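Local structure of D-ribulose-5-phosphate 3-epimerase, putative (Plasmodium falciparum, 1TQX) at residues F44-S49 with P149-Q154; D38-H43 with H70-Y75. The protein probably interconverts D-ribulose 5-phosphate and D-xylulose 5-phosphate as a zinc-binding epimerase with a TIM-barrel fold. All coordinates share one frame; numbering follows the deposited sequence.

Following the chain from the N terminus, residues 38-43, the first half of contact 2, take in the end of strand 34-40 and the start of the loop after it, and run directly into 44-49, the first half of contact 1. After helix 52-58 comes strand 66-72, whose end and following loop, 70-75, pair with 38-43, and contact 2 closes this beta-alpha-beta unit. Contact 1 closes a far longer loop when residues 149-154, beyond strand 141-145, reach 44-49. The segments alternate, so the two contacts cross instead of nesting. Their centres lie about 9 Å apart, and Ser49 turns back onto strand 34-40, its OG 2.7 Å from Asp38 O in a probable hydrogen bond.

Contact 1 of 2, residues F44-S49 with P149-Q154; sequences FVPNLS and PGFGGQ. With SO4 (sulfate ion), chain C.
Two loops that follow strands 34-40 and 141-145 meet here in a small contact of mixed side-chain and backbone character, with Val45, Pro46 and Asn47 facing Pro149, Gly150 and Phe151. The chains come nearest at Val45 and Gly150, whose CA atoms are 5.4 Å apart. Val45 lays its CG1 branch over the carbonyl of Pro149, CG1 standing 3.7 Å from Pro149 O, and its CB packs on Gly150 CA. CG1 reaches this place because it lies anti to the carbonyl carbon of Val45 (chi1 -70°). At the backbone angles of Gly150 a CB would press against the preceding carbonyl oxygen, which accounts for a glycine here.

The Phe151 ring reaches back to the first loop by its far end. CZ lies 3.5 Å from Pro46 O, while CE1 meets Pro46 CG at 4.1 Å. The Asn47 amide crosses the ring obliquely in a nearly parallel plane, 12° from that of the ring, with CG nearest CE2. Pro46 is the centre of an inverse gamma turn, closed by a weak bond from Asn47 N to Val45 O; its carbonyl and the Asn47 side chain both meet the ring. Met72 of strand 66-72 touches both Val45 and Pro149.

Farther along the second loop, Gln154 NE2 donates to Phe151 O (2.9 Å, 169°) from above the carbonyl plane. Gly153 N binds O4 of a sulfate ion at 3.2 Å, and Thr202 holds the same ion. Residues 150-153 are predicted to bind substrate, and the sulfate probably marks the phosphate site of this TIM-barrel epimerase.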
loop_
_atom_site.group_PDB
_atom_site.type_symbol
_atom_site.label_atom_id
_atom_site.label_comp_id
_atom_site.label_asym_id
_atom_site.label_seq_id
_atom_site.Cartn_x
_atom_site.Cartn_y
_atom_site.Cartn_z
ATOM N N PHE A 44 12.183 -3.844 -11.188
ATOM C CA PHE A 44 11.384 -2.622 -11.144
ATOM C C PHE A 44 11.982 -1.660 -10.118
ATOM O O PHE A 44 11.890 -0.442 -10.262
ATOM C CB PHE A 44 9.932 -2.930 -10.784
ATOM C CG PHE A 44 9.050 -1.722 -10.811
ATOM C CD1 PHE A 44 8.654 -1.157 -12.025
ATOM C CD2 PHE A 44 8.666 -1.103 -9.625
ATOM C CE1 PHE A 44 7.888 0.013 -12.053
ATOM C CE2 PHE A 44 7.905 0.061 -9.646
ATOM C CZ PHE A 44 7.516 0.618 -10.862
ATOM N N VAL A 45 12.569 -2.225 -9.068
ATOM C CA VAL A 45 13.246 -1.462 -8.024
ATOM C C VAL A 45 14.512 -2.265 -7.715
ATOM O O VAL A 45 14.531 -3.485 -7.886
ATOM C CB VAL A 45 12.390 -1.315 -6.738
ATOM C CG1 VAL A 45 11.220 -0.383 -7.000
ATOM C CG2 VAL A 45 11.889 -2.678 -6.273
ATOM N N PRO A 46 15.590 -1.594 -7.275
ATOM C CA PRO A 46 16.853 -2.270 -6.959
ATOM C C PRO A 46 16.908 -3.015 -5.621
ATOM O O PRO A 46 17.832 -2.818 -4.824
ATOM C CB PRO A 46 17.874 -1.135 -7.038
ATOM C CG PRO A 46 17.104 0.019 -6.505
ATOM C CD PRO A 46 15.745 -0.129 -7.188
ATOM N N ASN A 47 15.935 -3.892 -5.394
ATOM C CA ASN A 47 15.862 -4.662 -4.156
ATOM C C ASN A 47 15.004 -5.906 -4.403
ATOM O O ASN A 47 14.068 -5.865 -5.201
ATOM C CB ASN A 47 15.229 -3.786 -3.062
ATOM C CG ASN A 47 15.427 -4.339 -1.660
ATOM O OD1 ASN A 47 14.926 -3.766 -0.687
ATOM N ND2 ASN A 47 16.157 -5.441 -1.543
ATOM N N LEU A 48 15.335 -7.009 -3.737
ATOM C CA LEU A 48 14.565 -8.249 -3.863
ATOM C C LEU A 48 14.094 -8.598 -2.454
ATOM O O LEU A 48 14.910 -8.940 -1.594
ATOM C CB LEU A 48 15.440 -9.380 -4.417
ATOM C CG LEU A 48 14.765 -10.734 -4.692
ATOM C CD1 LEU A 48 13.761 -10.595 -5.821
ATOM C CD2 LEU A 48 15.833 -11.769 -5.065
ATOM N N SER A 49 12.785 -8.509 -2.219
ATOM C CA SER A 49 12.232 -8.786 -0.898
ATOM C C SER A 49 11.755 -10.228 -0.701
ATOM O O SER A 49 12.503 -11.070 -0.193
ATOM C CB SER A 49 11.096 -7.795 -0.600
ATOM O OG SER A 49 10.119 -7.784 -1.629
ATOM N N PRO A 149 10.453 4.506 -4.102
ATOM C CA PRO A 149 10.313 3.084 -3.762
ATOM C C PRO A 149 11.548 2.201 -3.881
ATOM O O PRO A 149 12.380 2.385 -4.767
ATOM C CB PRO A 149 9.179 2.624 -4.677
ATOM C CG PRO A 149 9.370 3.472 -5.885
ATOM C CD PRO A 149 9.652 4.840 -5.293
ATOM N N GLY A 150 11.644 1.228 -2.978
ATOM C CA GLY A 150 12.765 0.308 -2.986
ATOM C C GLY A 150 13.297 0.024 -1.595
ATOM O O GLY A 150 13.682 -1.106 -1.286
ATOM N N PHE A 151 13.315 1.046 -0.746
ATOM C CA PHE A 151 13.824 0.880 0.610
ATOM C C PHE A 151 13.043 1.648 1.664
ATOM O O PHE A 151 12.405 2.662 1.375
ATOM C CB PHE A 151 15.290 1.310 0.680
ATOM C CG PHE A 151 16.189 0.550 -0.245
ATOM C CD1 PHE A 151 16.393 0.982 -1.555
ATOM C CD2 PHE A 151 16.841 -0.598 0.193
ATOM C CE1 PHE A 151 17.242 0.274 -2.414
ATOM C CE2 PHE A 151 17.687 -1.310 -0.658
ATOM C CZ PHE A 151 17.887 -0.870 -1.962
ATOM N N GLY A 152 13.103 1.152 2.897
ATOM C CA GLY A 152 12.425 1.816 3.992
ATOM C C GLY A 152 13.431 2.734 4.661
ATOM O O GLY A 152 14.590 2.777 4.249
ATOM N N GLY A 153 12.996 3.476 5.674
ATOM C CA GLY A 153 13.903 4.369 6.375
ATOM C C GLY A 153 14.149 5.732 5.746
ATOM O O GLY A 153 14.856 6.556 6.327
ATOM N N GLN A 154 13.582 5.986 4.569
ATOM C CA GLN A 154 13.772 7.276 3.901
ATOM C C GLN A 154 12.801 8.326 4.442
ATOM O O GLN A 154 11.836 7.989 5.129
ATOM C CB GLN A 154 13.573 7.126 2.398
ATOM C CG GLN A 154 14.355 5.987 1.775
ATOM C CD GLN A 154 14.154 5.920 0.278
ATOM O OE1 GLN A 154 14.578 6.813 -0.453
ATOM N NE2 GLN A 154 13.493 4.868 -0.185
HETATM S S SO4 C . 9.070 3.397 5.939
HETATM O O1 SO4 C . 7.733 2.803 6.129
HETATM O O2 SO4 C . 9.291 3.663 4.506
HETATM O O3 SO4 C . 9.145 4.671 6.663
HETATM O O4 SO4 C . 10.101 2.472 6.456
#

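Contact 2 of 2, residues D38-H43 with H70-Y75; sequences DVMDMH and HLMVEY. With ZN (zinc ion), chain D.
Asp38 and His70 bind one zinc ion from neighbouring parallel strands of the TIM barrel, the two strands of a beta-alpha-beta unit that includes helix 52-58. Asp38 OD1 lies 2.1 Å from the metal and His70 ND1 2.3 Å; His36 and Asp179 complete the site. The imidazole swings to the zinc because CG of His70 is anti to its backbone N (chi1 -179°). On its other nitrogen, NE2, the ring is hydrogen-bonded to His92, which helps fix its rotation. Asp38 is also predicted to be the proton acceptor.

The second shell is rich in sulfur. Met72 lies on the same face of the sheet as Asp38, His70 and Met40. Its CG sits over one face of the His70 ring, displaced toward the rim, and a bend at chi3 (-97°) brings its CE against Asp38 OD1. Met40 runs alongside Met72, pointing the same way, and their terminal methyls pack tightly, CE to CE.

Beneath this layer the backbones are paired in parallel register. Val39 N donates to His70 O at 3.0 Å, and Val39 O accepts from Met72 N at 2.8 Å. On the other face, Val39 CB meets Leu71 CD2, while its CG1 touches Val73 CG1.

Past the strand ends, Asp41 joins the two loops. Its OD1 accepts from His43 N in an Asx turn and also from Phe44 N, and His43 ND1 returns to Asp41 O. The other oxygen, OD2, receives Glu74 N from above the carboxylate plane at 2.9 Å, nearly straight (173°). One water donates both to Asp41 OD2, at 2.7 Å, and to Glu74 O.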
loop_
_atom_site.group_PDB
_atom_site.type_symbol
_atom_site.label_atom_id
_atom_site.label_comp_id
_atom_site.label_asym_id
_atom_site.label_seq_id
_atom_site.Cartn_x
_atom_site.Cartn_y
_atom_site.Cartn_z
ATOM N N ASP A 38 5.301 -5.797 0.764
ATOM C CA ASP A 38 6.068 -5.274 -0.370
ATOM C C ASP A 38 6.837 -6.340 -1.144
ATOM O O ASP A 38 7.760 -6.952 -0.614
ATOM C CB ASP A 38 7.064 -4.206 0.105
ATOM C CG ASP A 38 6.384 -2.924 0.533
ATOM O OD1 ASP A 38 5.487 -2.463 -0.190
ATOM O OD2 ASP A 38 6.756 -2.363 1.582
ATOM N N VAL A 39 6.460 -6.530 -2.406
ATOM C CA VAL A 39 7.106 -7.503 -3.288
ATOM C C VAL A 39 7.992 -6.733 -4.272
ATOM O O VAL A 39 7.499 -5.900 -5.031
ATOM C CB VAL A 39 6.051 -8.313 -4.070
ATOM C CG1 VAL A 39 6.729 -9.361 -4.952
ATOM C CG2 VAL A 39 5.090 -8.991 -3.081
ATOM N N MET A 40 9.295 -7.007 -4.244
ATOM C CA MET A 40 10.274 -6.334 -5.108
ATOM C C MET A 40 11.076 -7.398 -5.864
ATOM O O MET A 40 11.478 -8.404 -5.273
ATOM C CB MET A 40 11.199 -5.470 -4.244
ATOM C CG MET A 40 10.443 -4.495 -3.354
ATOM S SD MET A 40 11.542 -3.716 -2.176
ATOM C CE MET A 40 10.443 -2.499 -1.420
ATOM N N ASP A 41 11.317 -7.171 -7.157
ATOM C CA ASP A 41 12.005 -8.166 -7.987
ATOM C C ASP A 41 13.401 -7.834 -8.501
ATOM O O ASP A 41 13.862 -8.448 -9.464
ATOM C CB ASP A 41 11.119 -8.520 -9.191
ATOM C CG ASP A 41 10.946 -7.354 -10.160
ATOM O OD1 ASP A 41 11.440 -6.242 -9.865
ATOM O OD2 ASP A 41 10.314 -7.550 -11.225
ATOM N N MET A 42 14.062 -6.864 -7.882
ATOM C CA MET A 42 15.407 -6.454 -8.284
ATOM C C MET A 42 15.454 -5.894 -9.711
ATOM O O MET A 42 16.536 -5.672 -10.263
ATOM C CB MET A 42 16.379 -7.633 -8.146
ATOM C CG MET A 42 17.854 -7.240 -8.218
ATOM S SD MET A 42 18.304 -5.946 -7.024
ATOM C CE MET A 42 18.412 -6.900 -5.557
ATOM N N HIS A 43 14.286 -5.678 -10.312
ATOM C CA HIS A 43 14.220 -5.111 -11.658
ATOM C C HIS A 43 13.429 -3.807 -11.655
ATOM O O HIS A 43 13.950 -2.767 -12.070
ATOM C CB HIS A 43 13.611 -6.108 -12.653
ATOM C CG HIS A 43 14.510 -7.263 -12.970
ATOM N ND1 HIS A 43 14.843 -8.224 -12.039
ATOM C CD2 HIS A 43 15.152 -7.608 -14.112
ATOM C CE1 HIS A 43 15.649 -9.112 -12.594
ATOM N NE2 HIS A 43 15.854 -8.761 -13.852
ATOM N N HIS A 70 1.751 -4.996 -2.330
ATOM C CA HIS A 70 2.246 -3.926 -3.187
ATOM C C HIS A 70 3.264 -4.550 -4.137
ATOM O O HIS A 70 4.372 -4.896 -3.731
ATOM C CB HIS A 70 2.912 -2.833 -2.339
ATOM C CG HIS A 70 3.437 -1.678 -3.135
ATOM N ND1 HIS A 70 4.101 -0.619 -2.551
ATOM C CD2 HIS A 70 3.414 -1.421 -4.464
ATOM C CE1 HIS A 70 4.465 0.239 -3.488
ATOM N NE2 HIS A 70 4.061 -0.224 -4.656
ATOM N N LEU A 71 2.880 -4.688 -5.401
ATOM C CA LEU A 71 3.740 -5.290 -6.410
ATOM C C LEU A 71 4.683 -4.299 -7.085
ATOM O O LEU A 71 4.326 -3.667 -8.074
ATOM C CB LEU A 71 2.878 -5.981 -7.475
ATOM C CG LEU A 71 1.965 -7.098 -6.949
ATOM C CD1 LEU A 71 0.911 -7.459 -7.996
ATOM C CD2 LEU A 71 2.811 -8.310 -6.583
ATOM N N MET A 72 5.883 -4.149 -6.534
ATOM C CA MET A 72 6.884 -3.267 -7.132
ATOM C C MET A 72 7.707 -4.196 -8.013
ATOM O O MET A 72 8.877 -4.467 -7.741
ATOM C CB MET A 72 7.767 -2.634 -6.054
ATOM C CG MET A 72 7.060 -1.540 -5.268
ATOM S SD MET A 72 8.013 -0.902 -3.870
ATOM C CE MET A 72 7.323 -1.860 -2.530
ATOM N N VAL A 73 7.070 -4.685 -9.072
ATOM C CA VAL A 73 7.700 -5.634 -9.979
ATOM C C VAL A 73 7.338 -5.384 -11.432
ATOM O O VAL A 73 6.384 -4.666 -11.735
ATOM C CB VAL A 73 7.235 -7.069 -9.670
ATOM C CG1 VAL A 73 7.553 -7.436 -8.222
ATOM C CG2 VAL A 73 5.725 -7.180 -9.927
ATOM N N GLU A 74 8.117 -5.986 -12.329
ATOM C CA GLU A 74 7.827 -5.903 -13.753
ATOM C C GLU A 74 6.851 -7.059 -13.966
ATOM O O GLU A 74 6.847 -8.017 -13.188
ATOM C CB GLU A 74 9.084 -6.152 -14.602
ATOM C CG GLU A 74 10.283 -5.272 -14.274
ATOM C CD GLU A 74 11.403 -5.386 -15.305
ATOM O OE1 GLU A 74 11.699 -6.519 -15.750
ATOM O OE2 GLU A 74 11.994 -4.342 -15.658
ATOM N N TYR A 75 6.026 -6.973 -15.003
ATOM C CA TYR A 75 5.070 -8.033 -15.315
ATOM C C TYR A 75 4.154 -8.389 -14.142
ATOM O O TYR A 75 4.011 -9.563 -13.798
ATOM C CB TYR A 75 5.825 -9.295 -15.753
ATOM C CG TYR A 75 6.890 -9.043 -16.793
ATOM C CD1 TYR A 75 6.554 -8.580 -18.060
ATOM C CD2 TYR A 75 8.235 -9.269 -16.509
ATOM C CE1 TYR A 75 7.530 -8.349 -19.025
ATOM C CE2 TYR A 75 9.224 -9.040 -17.470
ATOM C CZ TYR A 75 8.859 -8.581 -18.726
ATOM O OH TYR A 75 9.818 -8.355 -19.692
HETATM ZN ZN ZN D . 4.448 -0.613 -0.279
HETATM O O HOH W 1 8.689 -9.664 -11.841
#